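Local structure of putative neuraminyllactose-binding hemagglutinin homolog (Helicobacter pylori, 3BGH) at residues 36-41 with 78-83; 96-101 with 134-139. The protein is of unknown function but is probably a lipoprotein adhesin of the outer membrane and flagellar sheath that may bind neuraminyllactose. All coordinates share one frame; numbering follows the deposited sequence.

Interaction 1: 36-41 with 78-83; sequences SHLVVL and SVSQFK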
ATOM      1  N   SER A  36      -6.663   6.121  35.903  1.00 76.09           N
ATOM      2  CA  SER A  36      -7.286   4.893  36.395  1.00 76.00           C
ATOM      3  C   SER A  36      -7.773   3.903  35.325  1.00 75.19           C
ATOM      4  O   SER A  36      -8.116   2.760  35.639  1.00 74.66           O
ATOM      5  CB  SER A  36      -8.403   5.198  37.425  1.00 76.68           C
ATOM      6  OG  SER A  36      -8.019   6.227  38.345  1.00 77.03           O
ATOM      7  N   HIS A  37      -7.801   4.330  34.066  1.00 74.38           N
ATOM      8  CA  HIS A  37      -8.174   3.431  32.968  1.00 73.37           C
ATOM      9  C   HIS A  37      -7.000   2.547  32.523  1.00 72.67           C
ATOM     10  O   HIS A  37      -5.858   3.023  32.453  1.00 73.10           O
ATOM     11  CB  HIS A  37      -8.694   4.252  31.810  1.00 73.35           C
ATOM     12  CG  HIS A  37      -9.790   5.195  32.192  1.00 73.64           C
ATOM     13  ND1 HIS A  37      -9.599   6.558  32.285  1.00 74.17           N
ATOM     14  CD2 HIS A  37     -11.090   4.974  32.501  1.00 71.84           C
ATOM     15  CE1 HIS A  37     -10.740   7.136  32.618  1.00 73.61           C
ATOM     16  NE2 HIS A  37     -11.658   6.196  32.757  1.00 71.56           N
ATOM     17  N   LEU A  38      -7.269   1.263  32.261  1.00 71.50           N
ATOM     18  CA  LEU A  38      -6.260   0.324  31.706  1.00 70.59           C
ATOM     19  C   LEU A  38      -6.494   0.045  30.195  1.00 69.89           C
ATOM     20  O   LEU A  38      -7.606  -0.340  29.810  1.00 70.04           O
ATOM     21  CB  LEU A  38      -6.276  -1.011  32.471  1.00 70.00           C
ATOM     22  CG  LEU A  38      -5.585  -2.216  31.804  1.00 70.13           C
ATOM     23  CD1 LEU A  38      -4.068  -2.099  31.787  1.00 70.84           C
ATOM     24  CD2 LEU A  38      -5.976  -3.543  32.442  1.00 70.49           C
ATOM     25  N   VAL A  39      -5.463   0.215  29.356  1.00 68.75           N
ATOM     26  CA  VAL A  39      -5.560  -0.178  27.925  1.00 67.33           C
ATOM     27  C   VAL A  39      -4.625  -1.330  27.566  1.00 66.51           C
ATOM     28  O   VAL A  39      -3.463  -1.339  27.959  1.00 67.04           O
ATOM     29  CB  VAL A  39      -5.336   1.003  26.927  1.00 67.12           C
ATOM     30  CG1 VAL A  39      -5.977   2.285  27.419  1.00 65.77           C
ATOM     31  CG2 VAL A  39      -3.887   1.225  26.668  1.00 66.68           C
ATOM     32  N   VAL A  40      -5.137  -2.298  26.829  1.00 65.30           N
ATOM     33  CA  VAL A  40      -4.322  -3.388  26.327  1.00 64.11           C
ATOM     34  C   VAL A  40      -3.697  -2.997  24.982  1.00 63.60           C
ATOM     35  O   VAL A  40      -4.393  -2.575  24.062  1.00 62.79           O
ATOM     36  CB  VAL A  40      -5.160  -4.654  26.152  1.00 64.03           C
ATOM     37  CG1 VAL A  40      -4.324  -5.774  25.582  1.00 64.36           C
ATOM     38  CG2 VAL A  40      -5.720  -5.080  27.454  1.00 64.54           C
ATOM     39  N   LEU A  41      -2.377  -3.132  24.879  1.00 62.86           N
ATOM     40  CA  LEU A  41      -1.672  -2.813  23.649  1.00 62.10           C
ATOM     41  C   LEU A  41      -1.093  -4.080  23.068  1.00 61.61           C
ATOM     42  O   LEU A  41      -0.332  -4.759  23.737  1.00 61.83           O
ATOM     43  CB  LEU A  41      -0.563  -1.819  23.942  1.00 62.69           C
ATOM     44  CG  LEU A  41      -0.144  -0.950  22.769  1.00 62.50           C
ATOM     45  CD1 LEU A  41      -1.261   0.035  22.516  1.00 62.90           C
ATOM     46  CD2 LEU A  41       1.157  -0.233  23.071  1.00 60.01           C
ATOM     47  N   SER A  78      -2.874   2.797  32.741  1.00 67.75           N
ATOM     48  CA  SER A  78      -2.083   1.587  32.943  1.00 69.46           C
ATOM     49  C   SER A  78      -2.041   0.938  31.569  1.00 69.73           C
ATOM     50  O   SER A  78      -3.018   0.999  30.826  1.00 69.94           O
ATOM     51  CB  SER A  78      -2.727   0.622  33.947  1.00 69.37           C
ATOM     52  OG  SER A  78      -3.531   1.317  34.894  1.00 72.08           O
ATOM     53  N   VAL A  79      -0.920   0.309  31.246  1.00 69.94           N
ATOM     54  CA  VAL A  79      -0.743  -0.295  29.946  1.00 69.96           C
ATOM     55  C   VAL A  79      -0.267  -1.739  30.107  1.00 70.50           C
ATOM     56  O   VAL A  79       0.754  -1.989  30.741  1.00 70.34           O
ATOM     57  CB  VAL A  79       0.274   0.499  29.112  1.00 69.26           C
ATOM     58  CG1 VAL A  79       0.346  -0.056  27.724  1.00 69.66           C
ATOM     59  CG2 VAL A  79      -0.100   1.954  29.065  1.00 69.97           C
ATOM     60  N   SER A  80      -1.015  -2.674  29.526  1.00 71.01           N
ATOM     61  CA  SER A  80      -0.634  -4.072  29.484  1.00 71.57           C
ATOM     62  C   SER A  80      -0.321  -4.481  28.041  1.00 71.66           C
ATOM     63  O   SER A  80      -1.102  -4.223  27.121  1.00 71.59           O
ATOM     64  CB  SER A  80      -1.740  -4.951  30.054  1.00 71.60           C
ATOM     65  OG  SER A  80      -2.123  -4.504  31.346  1.00 73.89           O
ATOM     66  N   GLN A  81       0.829  -5.125  27.884  1.00 71.60           N
ATOM     67  CA  GLN A  81       1.420  -5.450  26.608  1.00 71.60           C
ATOM     68  C   GLN A  81       1.321  -6.948  26.347  1.00 72.69           C
ATOM     69  O   GLN A  81       1.600  -7.747  27.226  1.00 73.00           O
ATOM     70  CB  GLN A  81       2.901  -5.067  26.612  1.00 71.13           C
ATOM     71  CG  GLN A  81       3.233  -3.620  26.827  1.00 68.95           C
ATOM     72  CD  GLN A  81       4.733  -3.395  26.766  1.00 69.44           C
ATOM     73  OE1 GLN A  81       5.523  -4.341  26.909  1.00 71.30           O
ATOM     74  NE2 GLN A  81       5.142  -2.160  26.540  1.00 63.33           N
ATOM     75  N   PHE A  82       0.933  -7.326  25.137  1.00 73.94           N
ATOM     76  CA  PHE A  82       0.902  -8.733  24.737  1.00 75.47           C
ATOM     77  C   PHE A  82       1.315  -8.806  23.280  1.00 76.79           C
ATOM     78  O   PHE A  82       1.346  -7.774  22.610  1.00 76.85           O
ATOM     79  CB  PHE A  82      -0.500  -9.323  24.954  1.00 75.08           C
ATOM     80  CG  PHE A  82      -0.933  -9.335  26.400  1.00 75.36           C
ATOM     81  CD1 PHE A  82      -0.485 -10.332  27.270  1.00 75.89           C
ATOM     82  CD2 PHE A  82      -1.777  -8.335  26.899  1.00 75.39           C
ATOM     83  CE1 PHE A  82      -0.874 -10.344  28.613  1.00 75.48           C
ATOM     84  CE2 PHE A  82      -2.175  -8.332  28.233  1.00 74.57           C
ATOM     85  CZ  PHE A  82      -1.722  -9.344  29.093  1.00 75.22           C
ATOM     86  N   LYS A  83       1.652  -9.993  22.784  1.00 78.54           N
ATOM     87  CA  LYS A  83       2.032 -10.116  21.378  1.00 80.87           C
ATOM     88  C   LYS A  83       0.901 -10.555  20.442  1.00 81.47           C
ATOM     89  O   LYS A  83       0.984 -10.335  19.235  1.00 81.58           O
ATOM     90  CB  LYS A  83       3.279 -10.985  21.190  1.00 81.13           C
ATOM     91  CG  LYS A  83       4.565 -10.170  21.297  1.00 82.47           C
ATOM     92  CD  LYS A  83       5.845 -11.027  21.209  1.00 82.52           C
ATOM     93  CE  LYS A  83       7.076 -10.179  21.621  1.00 83.49           C
ATOM     94  NZ  LYS A  83       8.379 -10.905  21.442  1.00 84.36           N
TER
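Five backbone hydrogen bonds tie 36-41 to 78-83 as parallel neighbours in a beta-alpha-beta unit whose connection is helix 54-73. The straightest runs from Leu41 N to Ser80 O at 2.8 Å, with 172° at the hydrogen. Ser80 uses both backbone polar groups on this partner, since its N also donates to Val39 O at 3.2 Å. Ser78 does likewise, giving its N to His37 O and taking Val39 N on its O, and Phe82 N to Leu41 O closes the ladder. Between these bonds CA-H groups add weaker contacts, such as Val79 CA to Val39 O at 3.5 Å.

Leu38, Val40, Ser78 and Ser80 share one face of the sheet, where helix 90-95 meets Leu38 and Val40. Val39, Leu41, Val79 and Gln81 take the other; Leu41, Val79 and Gln81 pack on helix 54-73, whose Ser69 OG bonds Gln81 NE2. Branched apolar residues suit the inner strand, whereas small serines and a glutamine suit a strand at the border of the sheet. Phe82, at the strand's end, presents CD2 to Val40 CG1 at 3.8 Å, the methyl lying at the ring edge. Val40 CG1 gets there by standing anti to its own N (chi1 178°). Leu38 reaches across to both serines with CD1, which lies near Ser80 OG and 3.7 Å from Ser78 CB.

Interaction 2: 96-101 with 134-139; sequences ALLVLR and LNFVEP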
ATOM      1  N   ALA A  96     -10.000  -4.065  31.488  1.00 76.20           N
ATOM      2  CA  ALA A  96      -9.473  -3.099  30.508  1.00 74.11           C
ATOM      3  C   ALA A  96     -10.561  -2.198  29.947  1.00 72.55           C
ATOM      4  O   ALA A  96     -11.704  -2.620  29.819  1.00 72.93           O
ATOM      5  CB  ALA A  96      -8.777  -3.829  29.388  1.00 74.19           C
ATOM      6  N   LEU A  97     -10.213  -0.955  29.644  1.00 70.32           N
ATOM      7  CA  LEU A  97     -11.110  -0.081  28.912  1.00 68.60           C
ATOM      8  C   LEU A  97     -11.173  -0.470  27.431  1.00 68.31           C
ATOM      9  O   LEU A  97     -12.237  -0.506  26.842  1.00 67.96           O
ATOM     10  CB  LEU A  97     -10.646   1.370  29.014  1.00 68.67           C
ATOM     11  CG  LEU A  97     -11.439   2.338  28.124  1.00 68.39           C
ATOM     12  CD1 LEU A  97     -12.850   2.509  28.673  1.00 66.44           C
ATOM     13  CD2 LEU A  97     -10.724   3.688  27.925  1.00 67.16           C
ATOM     14  N   LEU A  98     -10.019  -0.808  26.863  1.00 67.51           N
ATOM     15  CA  LEU A  98      -9.799  -0.750  25.441  1.00 66.98           C
ATOM     16  C   LEU A  98      -8.678  -1.718  25.115  1.00 66.14           C
ATOM     17  O   LEU A  98      -7.772  -1.926  25.929  1.00 65.73           O
ATOM     18  CB  LEU A  98      -9.371   0.685  25.119  1.00 66.41           C
ATOM     19  CG  LEU A  98      -9.048   1.245  23.751  1.00 67.76           C
ATOM     20  CD1 LEU A  98      -9.917   0.656  22.661  1.00 71.00           C
ATOM     21  CD2 LEU A  98      -9.254   2.748  23.797  1.00 67.83           C
ATOM     22  N   VAL A  99      -8.770  -2.339  23.940  1.00 65.30           N
ATOM     23  CA  VAL A  99      -7.646  -3.056  23.349  1.00 64.07           C
ATOM     24  C   VAL A  99      -7.303  -2.341  22.057  1.00 63.20           C
ATOM     25  O   VAL A  99      -8.155  -2.188  21.207  1.00 63.88           O
ATOM     26  CB  VAL A  99      -7.999  -4.484  22.998  1.00 64.18           C
ATOM     27  CG1 VAL A  99      -6.747  -5.225  22.525  1.00 64.56           C
ATOM     28  CG2 VAL A  99      -8.604  -5.181  24.181  1.00 64.06           C
ATOM     29  N   LEU A 100      -6.066  -1.883  21.937  1.00 62.00           N
ATOM     30  CA  LEU A 100      -5.567  -1.262  20.746  1.00 60.53           C
ATOM     31  C   LEU A 100      -4.715  -2.274  20.000  1.00 60.63           C
ATOM     32  O   LEU A 100      -3.958  -3.040  20.593  1.00 59.48           O
ATOM     33  CB  LEU A 100      -4.751  -0.037  21.099  1.00 60.81           C
ATOM     34  CG  LEU A 100      -5.452   1.196  21.674  1.00 60.16           C
ATOM     35  CD1 LEU A 100      -4.395   2.242  21.937  1.00 60.16           C
ATOM     36  CD2 LEU A 100      -6.471   1.742  20.687  1.00 60.67           C
ATOM     37  N   ARG A 101      -4.844  -2.253  18.681  1.00 60.92           N
ATOM     38  CA  ARG A 101      -4.448  -3.362  17.825  1.00 61.98           C
ATOM     39  C   ARG A 101      -4.209  -2.832  16.382  1.00 61.58           C
ATOM     40  O   ARG A 101      -5.156  -2.530  15.653  1.00 61.88           O
ATOM     41  CB  ARG A 101      -5.550  -4.447  17.909  1.00 62.46           C
ATOM     42  CG  ARG A 101      -5.581  -5.430  16.811  1.00 64.92           C
ATOM     43  CD  ARG A 101      -6.215  -6.729  17.261  1.00 70.41           C
ATOM     44  NE  ARG A 101      -5.508  -7.850  16.631  1.00 73.53           N
ATOM     45  CZ  ARG A 101      -5.972  -9.096  16.546  1.00 76.26           C
ATOM     46  NH1 ARG A 101      -7.170  -9.410  17.030  1.00 76.93           N
ATOM     47  NH2 ARG A 101      -5.231 -10.034  15.965  1.00 77.54           N
ATOM     48  N   LEU A 134      -5.176   1.429  12.958  1.00 50.87           N
ATOM     49  CA  LEU A 134      -5.357   1.220  14.385  1.00 50.39           C
ATOM     50  C   LEU A 134      -6.805   0.806  14.732  1.00 50.60           C
ATOM     51  O   LEU A 134      -7.716   1.605  14.576  1.00 49.60           O
ATOM     52  CB  LEU A 134      -4.962   2.484  15.126  1.00 50.10           C
ATOM     53  CG  LEU A 134      -4.972   2.434  16.658  1.00 50.97           C
ATOM     54  CD1 LEU A 134      -4.097   1.306  17.153  1.00 53.30           C
ATOM     55  CD2 LEU A 134      -4.458   3.739  17.181  1.00 50.92           C
ATOM     56  N   ASN A 135      -6.998  -0.429  15.230  1.00 50.81           N
ATOM     57  CA  ASN A 135      -8.333  -0.880  15.686  1.00 51.35           C
ATOM     58  C   ASN A 135      -8.607  -0.672  17.179  1.00 52.19           C
ATOM     59  O   ASN A 135      -7.773  -0.984  18.026  1.00 53.35           O
ATOM     60  CB  ASN A 135      -8.638  -2.336  15.254  1.00 50.32           C
ATOM     61  CG  ASN A 135      -9.341  -2.416  13.881  1.00 50.24           C
ATOM     62  OD1 ASN A 135      -9.620  -1.400  13.260  1.00 49.82           O
ATOM     63  ND2 ASN A 135      -9.661  -3.626  13.435  1.00 50.42           N
ATOM     64  N   PHE A 136      -9.774  -0.127  17.494  1.00 52.64           N
ATOM     65  CA  PHE A 136     -10.209   0.046  18.871  1.00 53.22           C
ATOM     66  C   PHE A 136     -11.196  -1.065  19.186  1.00 54.47           C
ATOM     67  O   PHE A 136     -12.262  -1.147  18.585  1.00 54.78           O
ATOM     68  CB  PHE A 136     -10.877   1.424  19.090  1.00 52.22           C
ATOM     69  CG  PHE A 136      -9.961   2.602  18.906  1.00 50.03           C
ATOM     70  CD1 PHE A 136      -9.732   3.478  19.953  1.00 47.67           C
ATOM     71  CD2 PHE A 136      -9.362   2.869  17.678  1.00 47.62           C
ATOM     72  CE1 PHE A 136      -8.909   4.599  19.775  1.00 48.17           C
ATOM     73  CE2 PHE A 136      -8.515   3.989  17.507  1.00 46.53           C
ATOM     74  CZ  PHE A 136      -8.283   4.835  18.545  1.00 46.99           C
ATOM     75  N   VAL A 137     -10.836  -1.923  20.130  1.00 56.70           N
ATOM     76  CA  VAL A 137     -11.582  -3.144  20.390  1.00 58.60           C
ATOM     77  C   VAL A 137     -12.091  -3.214  21.831  1.00 60.43           C
ATOM     78  O   VAL A 137     -11.351  -2.953  22.792  1.00 60.10           O
ATOM     79  CB  VAL A 137     -10.735  -4.404  20.069  1.00 59.06           C
ATOM     80  CG1 VAL A 137     -11.562  -5.669  20.242  1.00 59.46           C
ATOM     81  CG2 VAL A 137     -10.154  -4.352  18.657  1.00 57.69           C
ATOM     82  N   GLU A 138     -13.372  -3.558  21.957  1.00 63.06           N
ATOM     83  CA  GLU A 138     -14.007  -3.852  23.242  1.00 66.07           C
ATOM     84  C   GLU A 138     -13.556  -5.238  23.736  1.00 66.72           C
ATOM     85  O   GLU A 138     -13.773  -6.241  23.074  1.00 67.03           O
ATOM     86  CB  GLU A 138     -15.531  -3.638  23.170  1.00 66.06           C
ATOM     87  CG  GLU A 138     -16.436  -4.731  23.734  1.00 70.94           C
ATOM     88  CD  GLU A 138     -16.210  -5.050  25.220  1.00 75.74           C
ATOM     89  OE1 GLU A 138     -15.963  -4.115  26.012  1.00 77.03           O
ATOM     90  OE2 GLU A 138     -16.290  -6.252  25.578  1.00 78.12           O
ATOM     91  N   PRO A 139     -12.833  -5.261  24.865  1.00 68.01           N
ATOM     92  CA  PRO A 139     -12.041  -6.416  25.338  1.00 69.10           C
ATOM     93  C   PRO A 139     -12.787  -7.728  25.574  1.00 70.40           C
ATOM     94  O   PRO A 139     -12.253  -8.808  25.266  1.00 70.79           O
ATOM     95  CB  PRO A 139     -11.417  -5.904  26.641  1.00 68.98           C
ATOM     96  CG  PRO A 139     -11.402  -4.392  26.481  1.00 68.96           C
ATOM     97  CD  PRO A 139     -12.676  -4.087  25.741  1.00 67.75           C
TER
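A long antiparallel hairpin, strands 98-114 and 123-137, has its open end here, where residues 96-101 run against 134-139. Val99 and Val137 form a hydrogen-bonded pair: Val99 N to Val137 O and Val137 N to Val99 O are both 2.9 Å, each donor in the carbonyl plane. At the next such pair Asn135 N reaches Arg101 O at 2.8 Å, but from above the carbonyl plane, and the return bond from Arg101 N to Asn135 O is weak.

The non-hydrogen-bonded pair between them, Leu100 and Phe136, makes a CH-pi contact. Leu100 CD2 sits over one ring face, 3.9 Å from the Phe136 centroid and 14° off the ring normal. Leu98 CD1 comes obliquely to that ring and lies 3.8 Å from Phe136 CB, at the root of the side chain. With CG anti to the backbone N (chi1 -179°), Leu98 swings its branches back toward the partner although its CB leaves the other way. Met214 of helix 211-223 packs on both Leu98 and Phe136, while His146 meets the Phe136 ring edge-to-face.

On the opposite face Val99 CB and Val137 CB come within 4.0 Å. Pro139 extends this apolar row, its CG 3.7 Å from Val99 CG2 and 4.0 Å from Ala96 CB. Lacking an N-H, the proline suits a place where packing replaces the ladder.

Asn135 supplies a polar exception: OD1 bonds Ser147 OG, and ND2 bonds Asp111 O of the second subunit. The chemistry thus differs by face: leucine and phenylalanine pack against helix 211-223 on one, while on the other the valines and Pro139 give way to Asn135, whose buried amide has partners in both subunits.

Overall arrangement
Interactions 1 and 2 are two seams of one mixed sheet, their centres about 9 Å apart, separated by the seam between strands 38-48 and 98-114. Strand 38-48 lies between 78-82 and 98-114, so 36-41 faces 78-83 along one side and 96-101 along the other. Probable hydrogen bonds from Leu97 N to Leu38 O (2.7 Å) and from Leu100 N to Val40 O (2.8 Å) join the two contacts. Packing also crosses this middle seam, with Leu41 CD1 3.8 Å from Leu100 CB. The parallel beta-alpha-beta unit closes before the hairpin begins, and helix 90-95 lies between them in the chain. Interaction 1 lies toward the sheet border, whereas interaction 2 is more deeply buried.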